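Local coordinates for protein putative cathepsin d (Ixodes ricinus, PDB 5N7Q) that probably cleaves proteins as an aspartic-type endopeptidase of the pepsin-like A1 family, here caught with the inhibitor pepstatin A in its active-site cleft, at residues Gly4-Pro9 with Ile95-Val100; Glu8-Leu13 with Gly170-Gly175; Phe75-Gly80 with Ile132-Val137. One frame throughout, in Å; residues are numbered along the deposited sequence.

Contact 1. Residues Gly4-Pro9 with Ile95-Val100; sequences GPYPEP and IGSAKV
The phenol ring of Tyr-6 carries the methyl group of Ala-98 on one face. Ala-98 CB sits 3.6 Å from the ring centroid and only 9° off the ring normal, which is the geometry of a CH-pi contact. Gly-4 CA, in one of its two modelled conformers, approaches the opposite face, displaced toward the rim, and Ser-97 OG lies in the ring plane at the edge, 3.5 Å from Tyr-6 CD1. The alanine and serine belong to a type II' beta turn, Ile-95 to Ala-98, which joins strands 82-95 and 98-101 as a beta hairpin; Ala-98 N bonds back to Ile-95 O across it. Gly-96 occupies position i+1 of that turn, where type II' calls for a positive phi. Tyr-6 reaches the turn because its CG stands anti to the carbonyl carbon (chi1 -47°), and its hydroxyl bonds to Leu-149 O, just after helix 140-146, so the ring is held at its far end as well. Met-144 of that helix also packs on this tyrosine. No direct hydrogen bond joins 4-9 to 95-100; two waters bridge them instead. One donates to Pro-5 O and also bonds Ser-97 OG, each at 3.1 Å. Farther along, Glu-8 and Ile-95 cross their side chains at about a right angle, and the bend of the glutamate at chi2 (69°) brings Glu-8 OE1 to 3.6 Å from Ile-95 CG2. Glu-8 OE1 also accepts a hydrogen bond from the second water, 2.8 Å away, which in turn accepts from Gly-96 N at 2.9 Å.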
loop_
_atom_site.group_PDB
_atom_site.type_symbol
_atom_site.label_atom_id
_atom_site.label_comp_id
_atom_site.label_asym_id
_atom_site.label_seq_id
_atom_site.Cartn_x
_atom_site.Cartn_y
_atom_site.Cartn_z
ATOM N N GLY A 4 4.996 23.132 -2.781
ATOM C CA GLY A 4 4.511 22.157 -1.770
ATOM C C GLY A 4 5.270 22.318 -0.447
ATOM O O GLY A 4 5.726 23.417 -0.139
ATOM N N PRO A 5 5.413 21.279 0.370
ATOM C CA PRO A 5 4.876 19.924 0.170
ATOM C C PRO A 5 3.386 19.854 0.480
ATOM O O PRO A 5 2.804 20.816 1.001
ATOM C CB PRO A 5 5.678 19.116 1.179
ATOM C CG PRO A 5 5.794 20.064 2.336
ATOM C CD PRO A 5 6.084 21.396 1.684
ATOM N N TYR A 6 2.777 18.718 0.165
ATOM C CA TYR A 6 1.318 18.543 0.299
ATOM C C TYR A 6 1.039 17.362 1.224
ATOM O O TYR A 6 1.198 16.217 0.811
ATOM C CB TYR A 6 0.626 18.333 -1.068
ATOM C CG TYR A 6 1.090 19.338 -2.087
ATOM C CD1 TYR A 6 0.531 20.613 -2.161
ATOM C CD2 TYR A 6 2.112 19.014 -2.943
ATOM C CE1 TYR A 6 0.991 21.530 -3.090
ATOM C CE2 TYR A 6 2.582 19.909 -3.885
ATOM C CZ TYR A 6 2.016 21.163 -3.967
ATOM O OH TYR A 6 2.531 22.067 -4.900
ATOM N N PRO A 7 0.651 17.638 2.489
ATOM C CA PRO A 7 0.337 16.543 3.410
ATOM C C PRO A 7 -1.037 15.972 3.152
ATOM O O PRO A 7 -2.024 16.715 3.168
ATOM C CB PRO A 7 0.431 17.197 4.804
ATOM C CG PRO A 7 0.161 18.627 4.553
ATOM C CD PRO A 7 0.599 18.947 3.171
ATOM N N GLU A 8 -1.111 14.669 2.920
ATOM C CA GLU A 8 -2.360 14.005 2.685
ATOM C C GLU A 8 -2.702 13.137 3.913
ATOM O O GLU A 8 -2.038 12.129 4.167
ATOM C CB GLU A 8 -2.277 13.147 1.430
ATOM C CG GLU A 8 -3.458 12.199 1.203
ATOM C CD GLU A 8 -4.766 12.863 0.860
ATOM O OE1 GLU A 8 -4.790 14.107 0.717
ATOM O OE2 GLU A 8 -5.785 12.130 0.710
ATOM N N PRO A 9 -3.715 13.541 4.684
ATOM C CA PRO A 9 -4.054 12.782 5.890
ATOM C C PRO A 9 -4.810 11.514 5.592
ATOM O O PRO A 9 -5.724 11.530 4.766
ATOM C CB PRO A 9 -4.937 13.751 6.669
ATOM C CG PRO A 9 -5.625 14.512 5.599
ATOM C CD PRO A 9 -4.625 14.703 4.511
ATOM N N ILE A 95 -5.136 17.029 -4.414
ATOM C CA ILE A 95 -4.622 16.446 -3.180
ATOM C C ILE A 95 -4.141 17.609 -2.312
ATOM O O ILE A 95 -3.228 18.338 -2.698
ATOM C CB ILE A 95 -3.436 15.509 -3.437
ATOM C CG1 ILE A 95 -3.876 14.311 -4.284
ATOM C CG2 ILE A 95 -2.796 15.092 -2.113
ATOM C CD1 ILE A 95 -2.724 13.463 -4.787
ATOM N N GLY A 96 -4.827 17.844 -1.201
ATOM C CA GLY A 96 -4.588 19.044 -0.407
ATOM C C GLY A 96 -4.694 20.272 -1.300
ATOM O O GLY A 96 -5.678 20.403 -2.045
ATOM N N SER A 97 -3.691 21.142 -1.259
ATOM C CA SER A 97 -3.678 22.350 -2.085
ATOM C C SER A 97 -3.043 22.131 -3.460
ATOM O O SER A 97 -2.922 23.076 -4.247
ATOM C CB SER A 97 -2.977 23.498 -1.333
ATOM O OG SER A 97 -1.596 23.235 -1.229
ATOM N N ALA A 98 -2.660 20.897 -3.785
ATOM C CA ALA A 98 -2.115 20.592 -5.100
ATOM C C ALA A 98 -3.258 20.440 -6.094
ATOM O O ALA A 98 -4.191 19.701 -5.821
ATOM C CB ALA A 98 -1.285 19.322 -5.080
ATOM N N LYS A 99 -3.139 21.124 -7.220
ATOM C CA LYS A 99 -4.105 21.043 -8.328
ATOM C C LYS A 99 -3.405 20.403 -9.507
ATOM O O LYS A 99 -2.579 21.033 -10.168
ATOM C CB LYS A 99 -4.599 22.428 -8.737
ATOM C CG LYS A 99 -5.114 23.276 -7.600
ATOM C CD LYS A 99 -6.590 23.085 -7.336
ATOM C CE LYS A 99 -7.124 24.161 -6.400
ATOM N NZ LYS A 99 -8.530 24.534 -6.714
ATOM N N VAL A 100 -3.741 19.157 -9.762
ATOM C CA VAL A 100 -3.049 18.354 -10.764
ATOM C C VAL A 100 -3.939 18.357 -11.993
ATOM O O VAL A 100 -4.927 17.630 -12.061
ATOM C CB VAL A 100 -2.813 16.905 -10.283
ATOM C CG1 VAL A 100 -1.957 16.151 -11.305
ATOM C CG2 VAL A 100 -2.178 16.906 -8.898
HETATM O O HOH W 1 0.261 22.514 1.148
HETATM O O HOH W 2 -6.683 16.072 0.160
#

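Contact 2. Residues Glu8-Leu13 with Gly170-Gly175; sequences EPLVNL and GEVLFG
Glu-8 and Pro-9 pair edge to edge with Val-172 and Glu-171 as antiparallel beta strands, in the buried region where the N-terminal strand 6-13 runs beside strand 170-174. The axes of the two short strand segments approach to 4.4 Å with 150° between their directions. Glu-8 and Val-172 form a hydrogen-bonded pair: Glu-8 N to Val-172 O is 2.8 Å, and the return bond, Val-172 N to Glu-8 O, is 2.9 Å. Next along, Pro-9 faces Glu-171 as a non-hydrogen-bonded pair, and Glu-171 CA approaches Glu-8 O in a CA-H...O contact of 3.2 Å. Beyond it a single bond runs from Leu-10 N to Gly-170 O over 2.8 Å, but from 54° out of the carbonyl plane. A water donates to this same oxygen and to Leu-10 O. In pepsin-like aspartic proteases, such N-terminal strand pairing contributes to the interdomain sheet beneath the two lobes; here strand 170-174 continues the pairing to strand 155-160. On the face shared by Glu-8, Leu-10 and Val-172, Leu-10 CD1 meets Val-172 CG2 at 4.0 Å. Leu-10 CG, anti to its carbonyl carbon (chi1 -52°), lies against the Gly-170 to Glu-171 peptide. Phe-35 of strand 29-36 packs on Glu-8, Leu-10 and Val-172. The Phe-174 ring receives Glu-8 CB at its edge, in plane, 4.0 Å from Phe-174 CE2, while Val-172 CG1 lies over one ring face, offset toward the rim.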
loop_
_atom_site.group_PDB
_atom_site.type_symbol
_atom_site.label_atom_id
_atom_site.label_comp_id
_atom_site.label_asym_id
_atom_site.label_seq_id
_atom_site.Cartn_x
_atom_site.Cartn_y
_atom_site.Cartn_z
ATOM N N GLU A 8 -1.111 14.669 2.920
ATOM C CA GLU A 8 -2.360 14.005 2.685
ATOM C C GLU A 8 -2.702 13.137 3.913
ATOM O O GLU A 8 -2.038 12.129 4.167
ATOM C CB GLU A 8 -2.277 13.147 1.430
ATOM C CG GLU A 8 -3.458 12.199 1.203
ATOM C CD GLU A 8 -4.766 12.863 0.860
ATOM O OE1 GLU A 8 -4.790 14.107 0.717
ATOM O OE2 GLU A 8 -5.785 12.130 0.710
ATOM N N PRO A 9 -3.715 13.541 4.684
ATOM C CA PRO A 9 -4.054 12.782 5.890
ATOM C C PRO A 9 -4.810 11.514 5.592
ATOM O O PRO A 9 -5.724 11.530 4.766
ATOM C CB PRO A 9 -4.937 13.751 6.669
ATOM C CG PRO A 9 -5.625 14.512 5.599
ATOM C CD PRO A 9 -4.625 14.703 4.511
ATOM N N LEU A 10 -4.458 10.432 6.279
ATOM C CA LEU A 10 -5.094 9.119 6.123
ATOM C C LEU A 10 -5.934 8.702 7.331
ATOM O O LEU A 10 -5.616 9.039 8.479
ATOM C CB LEU A 10 -4.051 8.029 5.867
ATOM C CG LEU A 10 -3.079 8.318 4.731
ATOM C CD1 LEU A 10 -1.995 7.246 4.689
ATOM C CD2 LEU A 10 -3.821 8.391 3.400
ATOM N N VAL A 11 -6.991 7.951 7.039
ATOM C CA VAL A 11 -7.756 7.204 8.026
ATOM C C VAL A 11 -7.269 5.757 8.009
ATOM O O VAL A 11 -7.015 5.176 6.945
ATOM C CB VAL A 11 -9.270 7.296 7.706
ATOM C CG1 VAL A 11 -10.082 6.264 8.482
ATOM C CG2 VAL A 11 -9.762 8.699 7.982
ATOM N N ASN A 12 -7.161 5.171 9.197
ATOM C CA ASN A 12 -6.753 3.792 9.431
ATOM C C ASN A 12 -7.972 2.991 9.846
ATOM O O ASN A 12 -8.530 3.222 10.897
ATOM C CB ASN A 12 -5.713 3.780 10.551
ATOM C CG ASN A 12 -5.371 2.384 11.047
ATOM O OD1 ASN A 12 -5.869 1.386 10.547
ATOM N ND2 ASN A 12 -4.500 2.326 12.026
ATOM N N LEU A 13 -8.418 2.088 8.983
ATOM C CA LEU A 13 -9.483 1.141 9.326
ATOM C C LEU A 13 -8.840 -0.192 9.740
ATOM O O LEU A 13 -8.289 -0.902 8.896
ATOM C CB LEU A 13 -10.413 0.949 8.138
ATOM C CG LEU A 13 -11.502 -0.094 8.410
ATOM C CD1 LEU A 13 -12.518 0.411 9.421
ATOM C CD2 LEU A 13 -12.163 -0.456 7.093
ATOM N N GLY A 170 -2.529 8.249 9.564
ATOM C CA GLY A 170 -1.338 8.221 8.736
ATOM C C GLY A 170 -1.255 9.447 7.861
ATOM O O GLY A 170 -2.125 10.301 7.910
ATOM N N GLU A 171 -0.234 9.492 7.025
ATOM C CA GLU A 171 -0.001 10.606 6.117
ATOM C C GLU A 171 0.780 10.138 4.924
ATOM O O GLU A 171 1.747 9.413 5.085
ATOM C CB GLU A 171 0.782 11.713 6.819
ATOM C CG GLU A 171 1.211 12.859 5.922
ATOM C CD GLU A 171 1.981 13.916 6.680
ATOM O OE1 GLU A 171 1.287 14.811 7.201
ATOM O OE2 GLU A 171 3.225 13.818 6.821
ATOM N N VAL A 172 0.396 10.608 3.742
ATOM C CA VAL A 172 1.310 10.597 2.597
ATOM C C VAL A 172 1.764 12.034 2.383
ATOM O O VAL A 172 0.926 12.887 2.116
ATOM C CB VAL A 172 0.673 10.029 1.314
ATOM C CG1 VAL A 172 1.721 9.986 0.222
ATOM C CG2 VAL A 172 0.091 8.627 1.525
ATOM N N LEU A 173 3.059 12.296 2.525
ATOM C CA LEU A 173 3.594 13.640 2.325
ATOM C C LEU A 173 4.176 13.746 0.938
ATOM O O LEU A 173 5.232 13.179 0.645
ATOM C CB LEU A 173 4.640 13.965 3.379
ATOM C CG LEU A 173 5.251 15.367 3.292
ATOM C CD1 LEU A 173 4.197 16.423 3.523
ATOM C CD2 LEU A 173 6.319 15.493 4.358
ATOM N N PHE A 174 3.490 14.479 0.074
ATOM C CA PHE A 174 3.970 14.675 -1.293
ATOM C C PHE A 174 4.994 15.807 -1.374
ATOM O O PHE A 174 4.664 16.945 -1.044
ATOM C CB PHE A 174 2.785 14.940 -2.232
ATOM C CG PHE A 174 1.893 13.738 -2.411
ATOM C CD1 PHE A 174 2.230 12.759 -3.326
ATOM C CD2 PHE A 174 0.766 13.548 -1.641
ATOM C CE1 PHE A 174 1.449 11.623 -3.474
ATOM C CE2 PHE A 174 -0.032 12.420 -1.797
ATOM C CZ PHE A 174 0.306 11.470 -2.721
ATOM N N GLY A 175 6.219 15.489 -1.794
ATOM C CA GLY A 175 7.242 16.524 -1.954
ATOM C C GLY A 175 8.040 16.820 -0.706
ATOM O O GLY A 175 8.661 17.862 -0.584
HETATM O O HOH W 3 -4.603 11.367 9.554
#

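Contact 3. Residues Phe75-Gly80 with Ile132-Val137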
loop_
_atom_site.group_PDB
_atom_site.type_symbol
_atom_site.label_atom_id
_atom_site.label_comp_id
_atom_site.label_asym_id
_atom_site.label_seq_id
_atom_site.Cartn_x
_atom_site.Cartn_y
_atom_site.Cartn_z
ATOM N N PHE A 75 -10.346 0.091 -19.857
ATOM C CA PHE A 75 -9.244 -0.294 -18.963
ATOM C C PHE A 75 -9.695 -1.461 -18.086
ATOM O O PHE A 75 -10.858 -1.576 -17.743
ATOM C CB PHE A 75 -8.720 0.877 -18.132
ATOM C CG PHE A 75 -9.535 1.161 -16.896
ATOM C CD1 PHE A 75 -10.688 1.919 -16.967
ATOM C CD2 PHE A 75 -9.143 0.660 -15.655
ATOM C CE1 PHE A 75 -11.453 2.163 -15.826
ATOM C CE2 PHE A 75 -9.895 0.904 -14.520
ATOM C CZ PHE A 75 -11.053 1.648 -14.605
ATOM N N THR A 76 -8.730 -2.311 -17.739
ATOM C CA THR A 76 -8.971 -3.427 -16.826
ATOM C C THR A 76 -7.736 -3.591 -15.968
ATOM O O THR A 76 -6.604 -3.552 -16.455
ATOM C CB THR A 76 -9.317 -4.741 -17.547
ATOM O OG1 THR A 76 -9.731 -5.721 -16.585
ATOM C CG2 THR A 76 -8.153 -5.260 -18.389
ATOM N N ILE A 77 -7.963 -3.759 -14.670
ATOM C CA ILE A 77 -6.843 -3.949 -13.747
ATOM C C ILE A 77 -7.157 -5.106 -12.834
ATOM O O ILE A 77 -8.299 -5.227 -12.339
ATOM C CB ILE A 77 -6.525 -2.704 -12.881
ATOM C CG1 ILE A 77 -6.535 -1.430 -13.711
ATOM C CG2 ILE A 77 -5.174 -2.864 -12.188
ATOM C CD1 ILE A 77 -6.430 -0.150 -12.915
ATOM N N VAL A 78 -6.140 -5.931 -12.613
ATOM C CA VAL A 78 -6.229 -7.072 -11.727
ATOM C C VAL A 78 -5.327 -6.813 -10.523
ATOM O O VAL A 78 -4.139 -6.547 -10.700
ATOM C CB VAL A 78 -5.782 -8.341 -12.472
ATOM C CG1 VAL A 78 -5.913 -9.579 -11.595
ATOM C CG2 VAL A 78 -6.630 -8.546 -13.720
ATOM N N TYR A 79 -5.910 -6.908 -9.328
ATOM C CA TYR A 79 -5.160 -6.819 -8.085
ATOM C C TYR A 79 -5.156 -8.148 -7.350
ATOM O O TYR A 79 -5.922 -9.062 -7.677
ATOM C CB TYR A 79 -5.818 -5.799 -7.169
ATOM C CG TYR A 79 -5.905 -4.403 -7.750
ATOM C CD1 TYR A 79 -4.849 -3.530 -7.677
ATOM C CD2 TYR A 79 -7.072 -3.960 -8.361
ATOM C CE1 TYR A 79 -4.930 -2.244 -8.208
ATOM C CE2 TYR A 79 -7.162 -2.701 -8.912
ATOM C CZ TYR A 79 -6.124 -1.834 -8.820
ATOM O OH TYR A 79 -6.275 -0.594 -9.386
ATOM N N GLY A 80 -4.299 -8.264 -6.348
ATOM C CA GLY A 80 -4.347 -9.443 -5.496
ATOM C C GLY A 80 -5.698 -9.666 -4.865
ATOM O O GLY A 80 -6.121 -10.820 -4.736
ATOM N N ILE A 132 4.241 0.395 -15.151
ATOM C CA ILE A 132 3.184 -0.619 -14.930
ATOM C C ILE A 132 1.759 -0.054 -14.976
ATOM O O ILE A 132 0.821 -0.776 -14.692
ATOM C CB ILE A 132 3.414 -1.441 -13.636
ATOM C CG1 ILE A 132 3.302 -0.569 -12.395
ATOM C CG2 ILE A 132 4.781 -2.108 -13.695
ATOM C CD1 ILE A 132 3.202 -1.348 -11.101
ATOM N N ALA A 133 1.609 1.209 -15.364
ATOM C CA ALA A 133 0.266 1.792 -15.505
ATOM C C ALA A 133 -0.498 1.125 -16.652
ATOM O O ALA A 133 -0.031 1.109 -17.798
ATOM C CB ALA A 133 0.354 3.278 -15.746
ATOM N N VAL A 134 -1.676 0.616 -16.333
ATOM C CA VAL A 134 -2.584 0.059 -17.335
ATOM C C VAL A 134 -2.973 1.187 -18.286
ATOM O O VAL A 134 -3.242 2.302 -17.867
ATOM C CB VAL A 134 -3.782 -0.619 -16.658
ATOM C CG1 VAL A 134 -4.846 -1.019 -17.668
ATOM C CG2 VAL A 134 -3.334 -1.836 -15.881
ATOM N N ASP A 135 -2.945 0.857 -19.576
ATOM C CA ASP A 135 -3.164 1.797 -20.673
ATOM C C ASP A 135 -2.105 2.902 -20.808
ATOM O O ASP A 135 -2.295 3.807 -21.585
ATOM C CB ASP A 135 -4.561 2.436 -20.610
ATOM C CG ASP A 135 -5.710 1.464 -20.906
ATOM O OD1 ASP A 135 -5.519 0.258 -21.158
ATOM O OD2 ASP A 135 -6.867 1.966 -20.910
ATOM N N GLY A 136 -0.992 2.815 -20.070
ATOM C CA GLY A 136 0.080 3.793 -20.193
ATOM C C GLY A 136 -0.279 5.199 -19.755
ATOM O O GLY A 136 0.384 6.156 -20.111
ATOM N N VAL A 137 -1.352 5.329 -18.997
ATOM C CA VAL A 137 -1.814 6.643 -18.553
ATOM C C VAL A 137 -0.921 7.155 -17.439
ATOM O O VAL A 137 -0.460 6.368 -16.585
ATOM C CB VAL A 137 -3.295 6.641 -18.123
ATOM C CG1 VAL A 137 -4.201 6.488 -19.346
ATOM C CG2 VAL A 137 -3.629 5.582 -17.107
HETATM O O HOH W 4 -6.758 -2.225 -20.163
#
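The extended backbone of 75-79 passes a loop without pairing to it: the nearest CA atoms, Phe-75 to Asp-135, are 6.7 Å apart, and no direct hydrogen bond crosses. Val-134 makes the main approach, with its two methyls divided between backbone and side chain. Val-134 CG1, anti to the backbone N (chi1 171°), comes within 3.3 Å of Thr-76 O, while Val-134 CG2 meets Ile-77 CG1 at 3.9 Å. The two branched side chains cross obliquely. Beside the valine, Asp-135 brings its carboxylate next to Phe-75. Asp-135 OD2 lies 3.5 Å from Phe-75 CB, a van der Waals approach, whereas the other oxygen makes the polar link: a water donates to Asp-135 OD1 at 2.9 Å and accepts from Thr-76 N at 3.1 Å. Thr-76 is modelled in two conformers, and its distances hold for one of them. The loop bends tightly here, with Asp-135 and Gly-136 both at positive phi and Gly-136 N bonded to Ala-133 O over 3.0 Å. Phe-75 CG sits between the backbone N and the carbonyl carbon (chi1 82°), turning the ring away from the loop, and Ile-77 CG1 lies at its edge, in plane. The strand belongs to the beta hairpin of 69-79 and 82-95, whose tip forms the active-site flap of pepsin-like proteases; Val-78 and Gly-80 bond the bound peptide through their backbones. Trp-43 of strand 42-45 packs on Phe-75 and Ile-77, Ile-88 of strand 82-95 touches Asp-135, and the loop leads from strand 123-126 into helix 140-146.

From the N terminus, strand 6-13 enters contact 1 first, closing a loop of 85 residues to the hairpin turn at 95-100. The same strand continues into contact 2, whose return to 170-175 spans 156 residues; the two share Glu-8 and Pro-9 and touch where Tyr-6 N probably bonds Phe-174 O. Contact 3 starts within both spans: its 75-80 segment precedes 95-100 but its 132-137 partner follows, so it crosses contact 1, while lying wholly between the ends of contact 2. Its centre lies about 24 Å from contact 1's and about 23 Å from contact 2's; it ties the flap to a separate loop, whereas contacts 1 and 2 join the N-terminal strand to a hairpin and to strand 170-174.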